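Local coordinates for phosphoribosyl-aminoimidazole carboxylase (Aspergillus clavatus, PDB 3K5I), which probably catalyses the ATP-dependent carboxylation of 5-aminoimidazole ribonucleotide to N5-carboxyaminoimidazole ribonucleotide, a step of purine biosynthesis, at residues Ala139-Asn147 with Asp195-Trp203; Val80-Thr91 with Ala101-Glu112. All coordinates share one frame; numbering follows the deposited sequence. Where two conformers were deposited one is given.

Contact 1. Residues Ala139-Asn147 with Asp195-Trp203. With ADP (adenosine-5'-diphosphate), chain G.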
# COMPACT_ATOMS: atom_id res chain seq x y z
N ALA A 139 18.67 -27.08 16.79
CA ALA A 139 19.88 -26.97 17.60
C ALA A 139 19.77 -27.51 19.02
O ALA A 139 18.79 -27.35 19.71
CB ALA A 139 20.39 -25.50 17.68
N GLU A 140 20.83 -28.17 19.47
CA GLU A 140 20.92 -28.73 20.79
C GLU A 140 20.86 -27.62 21.82
O GLU A 140 21.40 -26.53 21.60
CB GLU A 140 22.32 -29.31 20.92
CG GLU A 140 22.51 -30.05 22.21
CD GLU A 140 23.45 -31.20 22.04
OE1 GLU A 140 23.72 -31.80 23.09
OE2 GLU A 140 23.92 -31.47 20.90
N HIS A 141 20.30 -27.92 22.99
CA HIS A 141 20.30 -26.85 23.96
C HIS A 141 20.31 -27.46 25.33
O HIS A 141 20.36 -28.69 25.48
CB HIS A 141 19.09 -25.95 23.74
CG HIS A 141 17.78 -26.65 23.83
ND1 HIS A 141 16.94 -26.76 22.74
CD2 HIS A 141 17.14 -27.23 24.88
CE1 HIS A 141 15.85 -27.41 23.11
NE2 HIS A 141 15.94 -27.70 24.40
N ARG A 142 20.28 -26.57 26.32
CA ARG A 142 20.26 -26.96 27.72
C ARG A 142 19.56 -25.84 28.46
O ARG A 142 19.91 -24.68 28.29
CB ARG A 142 21.68 -27.14 28.29
CG ARG A 142 22.42 -28.31 27.65
CD ARG A 142 21.85 -29.67 28.05
NE ARG A 142 22.88 -30.70 27.91
CZ ARG A 142 23.23 -31.23 26.74
NH1 ARG A 142 22.60 -30.85 25.65
NH2 ARG A 142 24.20 -32.14 26.69
N GLU A 143 18.56 -26.12 29.28
CA GLU A 143 17.96 -24.99 29.96
C GLU A 143 18.90 -24.59 31.10
O GLU A 143 19.79 -25.36 31.45
CB GLU A 143 16.47 -25.25 30.25
CG GLU A 143 16.00 -25.24 31.67
CD GLU A 143 14.77 -26.12 31.81
OE1 GLU A 143 14.91 -27.37 31.89
OE2 GLU A 143 13.65 -25.57 31.79
N LEU A 144 18.75 -23.40 31.68
CA LEU A 144 19.63 -23.00 32.77
C LEU A 144 18.76 -22.93 34.00
O LEU A 144 17.98 -22.01 34.08
CB LEU A 144 20.16 -21.58 32.58
CG LEU A 144 21.60 -21.48 32.07
CD1 LEU A 144 21.54 -21.79 30.58
CD2 LEU A 144 22.16 -20.08 32.42
N VAL A 145 18.89 -23.86 34.94
CA VAL A 145 18.07 -23.82 36.14
C VAL A 145 18.27 -22.64 37.12
O VAL A 145 17.37 -22.28 37.88
CB VAL A 145 18.02 -25.18 36.83
CG1 VAL A 145 17.62 -25.01 38.29
CG2 VAL A 145 17.08 -26.10 36.05
N GLU A 146 19.44 -22.01 37.11
CA GLU A 146 19.69 -20.82 37.94
C GLU A 146 20.57 -20.04 37.00
O GLU A 146 20.96 -20.54 35.94
CB GLU A 146 20.51 -21.07 39.20
CG GLU A 146 21.47 -22.19 38.99
CD GLU A 146 21.35 -23.18 40.11
OE1 GLU A 146 21.48 -24.39 39.84
OE2 GLU A 146 21.10 -22.73 41.26
N ASN A 147 20.86 -18.80 37.37
CA ASN A 147 21.69 -18.01 36.47
C ASN A 147 23.08 -17.68 36.97
O ASN A 147 23.54 -16.56 37.13
CB ASN A 147 20.91 -16.98 35.64
CG ASN A 147 19.72 -17.57 34.91
OD1 ASN A 147 19.81 -18.55 34.14
ND2 ASN A 147 18.57 -16.96 35.16
N ASP A 195 18.13 -11.35 35.00
CA ASP A 195 16.82 -11.66 35.52
C ASP A 195 15.77 -12.17 34.59
O ASP A 195 14.63 -11.75 34.73
CB ASP A 195 16.22 -10.37 36.11
CG ASP A 195 16.77 -10.08 37.47
OD1 ASP A 195 17.08 -11.00 38.25
OD2 ASP A 195 16.90 -8.88 37.76
N ARG A 196 16.15 -13.03 33.65
CA ARG A 196 15.21 -13.62 32.71
C ARG A 196 15.41 -15.16 32.81
O ARG A 196 16.42 -15.66 33.30
CB ARG A 196 15.44 -13.01 31.28
CG ARG A 196 15.41 -11.44 31.25
CD ARG A 196 15.78 -10.81 29.88
NE ARG A 196 14.83 -11.22 28.83
CZ ARG A 196 14.86 -10.84 27.55
NH1 ARG A 196 15.82 -10.05 27.11
NH2 ARG A 196 13.95 -11.28 26.70
N PRO A 197 14.45 -15.97 32.40
CA PRO A 197 14.61 -17.44 32.41
C PRO A 197 15.42 -17.66 31.12
O PRO A 197 15.09 -17.10 30.07
CB PRO A 197 13.19 -17.94 32.11
CG PRO A 197 12.50 -16.80 31.37
CD PRO A 197 13.17 -15.52 31.81
N LEU A 198 16.48 -18.46 31.17
CA LEU A 198 17.36 -18.71 30.02
C LEU A 198 17.59 -20.15 29.67
O LEU A 198 17.33 -21.09 30.44
CB LEU A 198 18.79 -18.26 30.40
CG LEU A 198 18.81 -16.94 31.13
CD1 LEU A 198 20.28 -16.65 31.29
CD2 LEU A 198 18.08 -15.87 30.30
N TYR A 199 18.19 -20.31 28.51
CA TYR A 199 18.60 -21.62 28.05
C TYR A 199 19.69 -21.24 27.04
O TYR A 199 19.74 -20.13 26.55
CB TYR A 199 17.49 -22.49 27.46
CG TYR A 199 17.09 -22.04 26.10
CD1 TYR A 199 16.27 -20.91 25.97
CD2 TYR A 199 17.55 -22.69 24.96
CE1 TYR A 199 15.87 -20.54 24.73
CE2 TYR A 199 17.16 -22.28 23.70
CZ TYR A 199 16.35 -21.17 23.62
OH TYR A 199 15.85 -20.63 22.47
N ALA A 200 20.61 -22.14 26.75
CA ALA A 200 21.69 -21.86 25.79
C ALA A 200 21.52 -22.77 24.59
O ALA A 200 20.96 -23.86 24.71
CB ALA A 200 23.05 -22.10 26.46
N GLU A 201 22.01 -22.33 23.43
CA GLU A 201 21.80 -23.25 22.33
C GLU A 201 23.16 -23.60 21.72
O GLU A 201 24.06 -22.76 21.65
CB GLU A 201 20.84 -22.52 21.40
CG GLU A 201 19.51 -23.21 21.22
CD GLU A 201 18.69 -22.53 20.15
OE1 GLU A 201 19.28 -21.80 19.32
OE2 GLU A 201 17.45 -22.70 20.11
N LYS A 202 23.33 -24.84 21.29
CA LYS A 202 24.62 -25.19 20.71
C LYS A 202 24.69 -24.36 19.45
O LYS A 202 23.65 -24.11 18.83
CB LYS A 202 24.68 -26.69 20.39
CG LYS A 202 25.60 -27.01 19.22
CD LYS A 202 25.92 -28.51 19.23
CE LYS A 202 27.14 -28.83 20.06
NZ LYS A 202 27.44 -30.30 20.06
N TRP A 203 25.88 -23.93 19.04
CA TRP A 203 26.03 -23.10 17.85
C TRP A 203 25.40 -23.68 16.62
O TRP A 203 25.39 -24.91 16.44
CB TRP A 203 27.49 -22.84 17.47
CG TRP A 203 27.58 -21.59 16.64
CD1 TRP A 203 27.93 -21.46 15.33
CD2 TRP A 203 27.29 -20.28 17.10
NE1 TRP A 203 27.88 -20.12 14.94
CE2 TRP A 203 27.48 -19.39 16.02
CE3 TRP A 203 26.86 -19.77 18.31
CZ2 TRP A 203 27.27 -18.04 16.13
CZ3 TRP A 203 26.68 -18.42 18.42
CH2 TRP A 203 26.89 -17.57 17.35
PB ADP G . 14.69 -13.61 17.90
O1B ADP G . 14.96 -12.42 18.73
O2B ADP G . 13.36 -13.97 18.52
O3B ADP G . 14.35 -13.83 16.39
PA ADP G . 16.39 -15.96 17.14
O1A ADP G . 15.67 -16.15 15.88
O2A ADP G . 16.55 -17.30 17.82
O3A ADP G . 15.73 -14.82 18.06
O5' ADP G . 17.84 -15.49 16.62
C5' ADP G . 18.00 -14.46 15.64
C4' ADP G . 19.15 -14.81 14.73
O4' ADP G . 20.35 -15.00 15.52
C3' ADP G . 19.11 -16.12 13.96
O3' ADP G . 18.55 -15.78 12.68
C2' ADP G . 20.57 -16.49 13.69
O2' ADP G . 21.25 -15.47 12.90
C1' ADP G . 21.07 -16.11 15.07
N9 ADP G . 21.04 -17.32 15.87
C8 ADP G . 19.98 -17.72 16.64
N7 ADP G . 20.19 -18.96 17.14
C5 ADP G . 21.46 -19.26 16.70
C6 ADP G . 22.29 -20.39 17.01
N6 ADP G . 22.15 -21.43 17.62
N1 ADP G . 23.51 -20.40 16.40
C2 ADP G . 24.00 -19.37 15.63
N3 ADP G . 23.29 -18.29 15.44
C4 ADP G . 22.04 -18.26 15.95
O HOH W 1 17.24 -19.46 33.73
O HOH W 2 15.34 -22.14 32.84
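R142 and A200 are a hydrogen-bonded pair in antiparallel strands 141-144 and 198-202; the first is the outermost strand of the ATP-grasp antiparallel sheet, and the end of the second reaches the ADP. A200 N donates to R142 O at 3.1 Å, with the reverse bond alongside. Toward the ADP end, the short bond from K202 N to E140 O (2.6 Å) is almost straight, at 175°. On the face bearing H141, Y199 and E201, the edge of the Y199 ring meets the face of the H141 imidazole in a T-shaped stack, planes 80° apart and centroids 5.6 Å. H141 CG stands between its backbone N and carbonyl carbon (chi1 58°), which raises the imidazole over the sheet, while its CB lies at the Y199 ring edge. F125 of helix 124-132 meets both rings. On the opposite face, the branches of L144 touch L198 and A200, and helix 149-159 packs against L144 and R142. E140 divides its carboxylate: OE1 uses its anti lone pair to take R142 NH1 in the guanidinium plane at 3.0 Å, and OE2 makes a long salt bridge to K202 NZ (3.8 Å). The adenine amino group, ADP N6, gives two weak bonds, to K202 O at 3.3 Å and to E201 OE1 at 3.4 Å; K166, from the adjoining strand 163-167, forms a salt bridge with that same oxygen. The W203 ring lies with one face against ADP C2. At the far end, L198 N donates to a water at 2.9 Å, which also contacts L144 O and N147 OD1.

Contact 2. Residues Val80-Thr91 with Ala101-Glu112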
# COMPACT_ATOMS: atom_id res chain seq x y z
N VAL A 80 -6.75 -6.95 27.61
CA VAL A 80 -6.87 -8.12 26.70
C VAL A 80 -8.38 -8.50 26.59
O VAL A 80 -8.93 -8.68 25.49
CB VAL A 80 -5.83 -9.34 26.98
CG1 VAL A 80 -6.13 -10.60 26.16
CG2 VAL A 80 -4.26 -9.10 26.91
N ARG A 81 -9.08 -8.56 27.74
CA ARG A 81 -10.52 -8.91 27.88
C ARG A 81 -11.54 -7.87 27.35
O ARG A 81 -12.59 -8.14 26.80
CB ARG A 81 -10.74 -9.13 29.38
CG ARG A 81 -11.84 -10.11 29.77
CD ARG A 81 -12.19 -10.19 31.29
NE ARG A 81 -13.09 -11.32 31.49
CZ ARG A 81 -12.71 -12.57 31.76
NH1 ARG A 81 -13.61 -13.53 31.90
NH2 ARG A 81 -11.43 -12.88 31.91
N GLN A 82 -11.20 -6.62 27.57
CA GLN A 82 -12.00 -5.56 27.04
C GLN A 82 -11.87 -5.72 25.50
O GLN A 82 -12.86 -5.91 24.82
CB GLN A 82 -11.38 -4.22 27.46
CG GLN A 82 -12.11 -3.08 26.78
CD GLN A 82 -13.57 -3.09 27.17
OE1 GLN A 82 -13.91 -3.58 28.25
NE2 GLN A 82 -14.45 -2.54 26.31
N LEU A 83 -10.66 -5.68 24.92
CA LEU A 83 -10.57 -5.84 23.46
C LEU A 83 -11.45 -6.93 22.88
O LEU A 83 -12.18 -6.80 21.88
CB LEU A 83 -9.19 -6.25 22.98
CG LEU A 83 -9.00 -6.38 21.45
CD1 LEU A 83 -8.76 -5.00 20.79
CD2 LEU A 83 -7.73 -7.25 21.25
N ALA A 84 -11.36 -8.06 23.54
CA ALA A 84 -12.16 -9.20 23.11
C ALA A 84 -13.69 -9.08 23.21
O ALA A 84 -14.45 -9.72 22.48
CB ALA A 84 -11.72 -10.32 23.95
N LYS A 85 -14.14 -8.28 24.17
CA LYS A 85 -15.58 -8.12 24.34
C LYS A 85 -16.12 -7.14 23.29
O LYS A 85 -17.26 -6.66 23.33
CB LYS A 85 -15.85 -7.46 25.72
CG LYS A 85 -15.42 -8.19 26.99
CD LYS A 85 -16.52 -9.00 27.69
CE LYS A 85 -15.94 -10.25 28.38
NZ LYS A 85 -16.76 -10.83 29.49
N THR A 86 -15.29 -6.82 22.31
CA THR A 86 -15.82 -5.86 21.36
C THR A 86 -15.42 -6.23 19.95
O THR A 86 -15.42 -5.43 19.02
CB THR A 86 -15.33 -4.44 21.78
OG1 THR A 86 -13.90 -4.36 21.81
CG2 THR A 86 -15.80 -4.13 23.16
N CYS A 87 -15.07 -7.48 19.77
CA CYS A 87 -14.66 -7.74 18.43
C CYS A 87 -15.04 -9.17 18.05
O CYS A 87 -15.18 -10.04 18.90
CB CYS A 87 -13.14 -7.40 18.35
SG CYS A 87 -12.14 -8.83 18.89
N ASP A 88 -15.23 -9.42 16.76
CA ASP A 88 -15.56 -10.78 16.41
C ASP A 88 -14.43 -11.76 16.34
O ASP A 88 -14.76 -12.93 16.35
CB ASP A 88 -16.47 -10.88 15.21
CG ASP A 88 -17.62 -9.93 15.35
OD1 ASP A 88 -18.55 -10.13 16.18
OD2 ASP A 88 -17.39 -8.91 14.67
N VAL A 89 -13.17 -11.35 16.24
CA VAL A 89 -12.08 -12.33 16.19
C VAL A 89 -10.93 -11.56 16.75
O VAL A 89 -10.72 -10.38 16.50
CB VAL A 89 -11.77 -13.00 14.83
CG1 VAL A 89 -11.54 -11.93 13.79
CG2 VAL A 89 -10.58 -13.96 14.94
N VAL A 90 -10.22 -12.25 17.61
CA VAL A 90 -9.08 -11.60 18.24
C VAL A 90 -7.80 -12.20 17.68
O VAL A 90 -7.61 -13.41 17.69
CB VAL A 90 -9.15 -11.72 19.77
CG1 VAL A 90 -7.77 -11.35 20.37
CG2 VAL A 90 -10.29 -10.81 20.28
N THR A 91 -6.89 -11.39 17.17
CA THR A 91 -5.66 -12.01 16.64
C THR A 91 -4.47 -11.30 17.29
O THR A 91 -4.63 -10.42 18.14
CB THR A 91 -5.62 -12.06 15.08
OG1 THR A 91 -4.50 -12.89 14.69
CG2 THR A 91 -5.54 -10.65 14.39
N ALA A 101 -5.67 -14.47 29.87
CA ALA A 101 -6.85 -13.65 29.68
C ALA A 101 -7.52 -14.24 28.45
O ALA A 101 -8.74 -14.31 28.41
CB ALA A 101 -6.48 -12.21 29.29
N LEU A 102 -6.77 -14.61 27.41
CA LEU A 102 -7.35 -15.21 26.18
C LEU A 102 -8.09 -16.54 26.40
O LEU A 102 -9.16 -16.76 25.81
CB LEU A 102 -6.33 -15.42 25.06
CG LEU A 102 -5.65 -14.31 24.23
CD1 LEU A 102 -4.56 -14.82 23.25
CD2 LEU A 102 -6.62 -13.40 23.50
N GLU A 103 -7.54 -17.42 27.25
CA GLU A 103 -8.21 -18.68 27.58
C GLU A 103 -9.54 -18.28 28.33
O GLU A 103 -10.59 -18.86 28.16
CB GLU A 103 -7.29 -19.50 28.49
CG GLU A 103 -7.86 -20.87 29.02
CD GLU A 103 -6.86 -21.62 29.94
OE1 GLU A 103 -5.90 -20.92 30.38
OE2 GLU A 103 -7.03 -22.85 30.20
N GLU A 104 -9.48 -17.23 29.15
CA GLU A 104 -10.65 -16.83 29.88
C GLU A 104 -11.76 -16.35 29.02
O GLU A 104 -12.94 -16.56 29.33
CB GLU A 104 -10.34 -15.59 30.68
CG GLU A 104 -10.83 -15.58 32.10
CD GLU A 104 -9.71 -15.04 32.96
OE1 GLU A 104 -9.19 -15.80 33.80
OE2 GLU A 104 -9.31 -13.87 32.75
N VAL A 105 -11.38 -15.65 27.96
CA VAL A 105 -12.42 -15.11 27.09
C VAL A 105 -12.76 -15.94 25.86
O VAL A 105 -13.56 -15.50 25.02
CB VAL A 105 -12.22 -13.62 26.83
CG1 VAL A 105 -12.52 -12.85 28.12
CG2 VAL A 105 -10.79 -13.36 26.35
N ALA A 106 -12.15 -17.13 25.79
CA ALA A 106 -12.34 -18.06 24.69
C ALA A 106 -13.83 -18.29 24.37
O ALA A 106 -14.23 -18.56 23.25
CB ALA A 106 -11.60 -19.31 24.96
N SER A 107 -14.67 -18.15 25.38
CA SER A 107 -16.11 -18.31 25.23
C SER A 107 -16.88 -17.11 24.65
O SER A 107 -18.05 -17.24 24.27
CB SER A 107 -16.64 -18.56 26.64
OG SER A 107 -15.63 -19.18 27.43
N GLU A 108 -16.23 -15.95 24.60
CA GLU A 108 -16.85 -14.72 24.10
C GLU A 108 -16.46 -14.19 22.70
O GLU A 108 -17.06 -13.25 22.16
CB GLU A 108 -16.72 -13.65 25.21
CG GLU A 108 -17.85 -13.73 26.28
CD GLU A 108 -17.49 -14.37 27.64
OE1 GLU A 108 -18.33 -14.28 28.58
OE2 GLU A 108 -16.40 -14.97 27.79
N VAL A 109 -15.46 -14.82 22.10
CA VAL A 109 -14.99 -14.41 20.80
C VAL A 109 -14.10 -15.54 20.28
O VAL A 109 -13.59 -16.38 21.05
CB VAL A 109 -14.18 -13.13 20.92
CG1 VAL A 109 -12.95 -13.45 21.74
CG2 VAL A 109 -13.86 -12.54 19.54
N LYS A 110 -13.95 -15.56 18.97
CA LYS A 110 -13.06 -16.57 18.35
C LYS A 110 -11.64 -16.04 18.50
O LYS A 110 -11.42 -14.82 18.55
CB LYS A 110 -13.27 -16.72 16.83
CG LYS A 110 -14.51 -17.46 16.36
CD LYS A 110 -15.20 -16.57 15.32
CE LYS A 110 -16.07 -17.29 14.26
NZ LYS A 110 -16.80 -16.36 13.31
N ILE A 111 -10.70 -16.98 18.56
CA ILE A 111 -9.31 -16.53 18.70
C ILE A 111 -8.47 -17.15 17.62
O ILE A 111 -8.39 -18.36 17.54
CB ILE A 111 -8.65 -16.78 20.09
CG1 ILE A 111 -9.56 -16.20 21.22
CG2 ILE A 111 -7.13 -16.30 20.05
CD1 ILE A 111 -9.49 -16.84 22.70
N GLU A 112 -7.80 -16.36 16.80
CA GLU A 112 -7.00 -17.00 15.77
C GLU A 112 -5.71 -16.20 15.53
O GLU A 112 -5.73 -14.99 15.28
CB GLU A 112 -7.84 -17.07 14.48
CG GLU A 112 -9.17 -17.88 14.50
CD GLU A 112 -9.00 -19.38 14.76
OE1 GLU A 112 -7.88 -19.86 14.93
OE2 GLU A 112 -10.00 -20.12 14.84
O HOH W 3 -17.55 -10.69 21.37
O HOH W 4 -16.96 -14.93 17.80
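V90 is bonded through both its N and its O to the neighbouring parallel strand, in the β-α-β crossover unit of a Rossmann-like sheet: V90 N donates to K110 O at 3.0 Å (162° at the hydrogen), and E112 N donates to V90 O at 3.1 Å. Just beyond, T91 OG1 donates in the carbonyl plane to E112 O; the modelled 2.5 Å is doubtfully short, so nothing rests on it, and H311 is a second partner of this hydroxyl. Where the strands begin, D88 O and K110 N are bridged only weakly, through a water. The outer charges are less certain: K85 NZ is a long 3.9 Å from E108 OE1, and the salt bridge between R81 and E104 is doubtful in detail because R81 NH2 sits too close to E104 in the model. V105 CG1 lies over one face of the guanidinium, 3.6 Å above its plane. Helices 77-84 and 99-105 run in roughly the same direction, their nearby segments inclined at 37°, and meet through small side chains, V80 CG1 touching A101 CB at 3.5 Å. L102 CD2 then reaches both V80 CG1 and V90 CG1, linking helix to helix and to strand, with L30 of strand 26-30 beside it. V109 CG1, held between its own backbone N and carbonyl carbon (chi1 65°), lies 4.0 Å from A84 CB and equally near V90 CG2. Specific direction thus comes from the strand peptides, whereas the helix interface is apolar and relies on close fit, with its charge pairs on the outer side of the helices, one long and one uncertain.

How the contacts relate
Both contacts place an outermost strand on its sheet and both are partly buried, yet they lie in different family regions and differ in chemistry. Contact 2 sits in the preATP-grasp region, where strand 110-111 is joined in parallel to its neighbour and two helices close over an aliphatic core. Contact 1, in the ATP-grasp region, pairs antiparallel strands and adds an aromatic stack and nucleotide contacts to its backbone bonds. It contributes directly to the ADP pocket, whereas contact 2 lies back from the 5-aminoimidazole ribonucleotide, with the T91 side chain about 12 Å away. The two share no secondary-structure element, and their nearest atoms are about 18 Å apart.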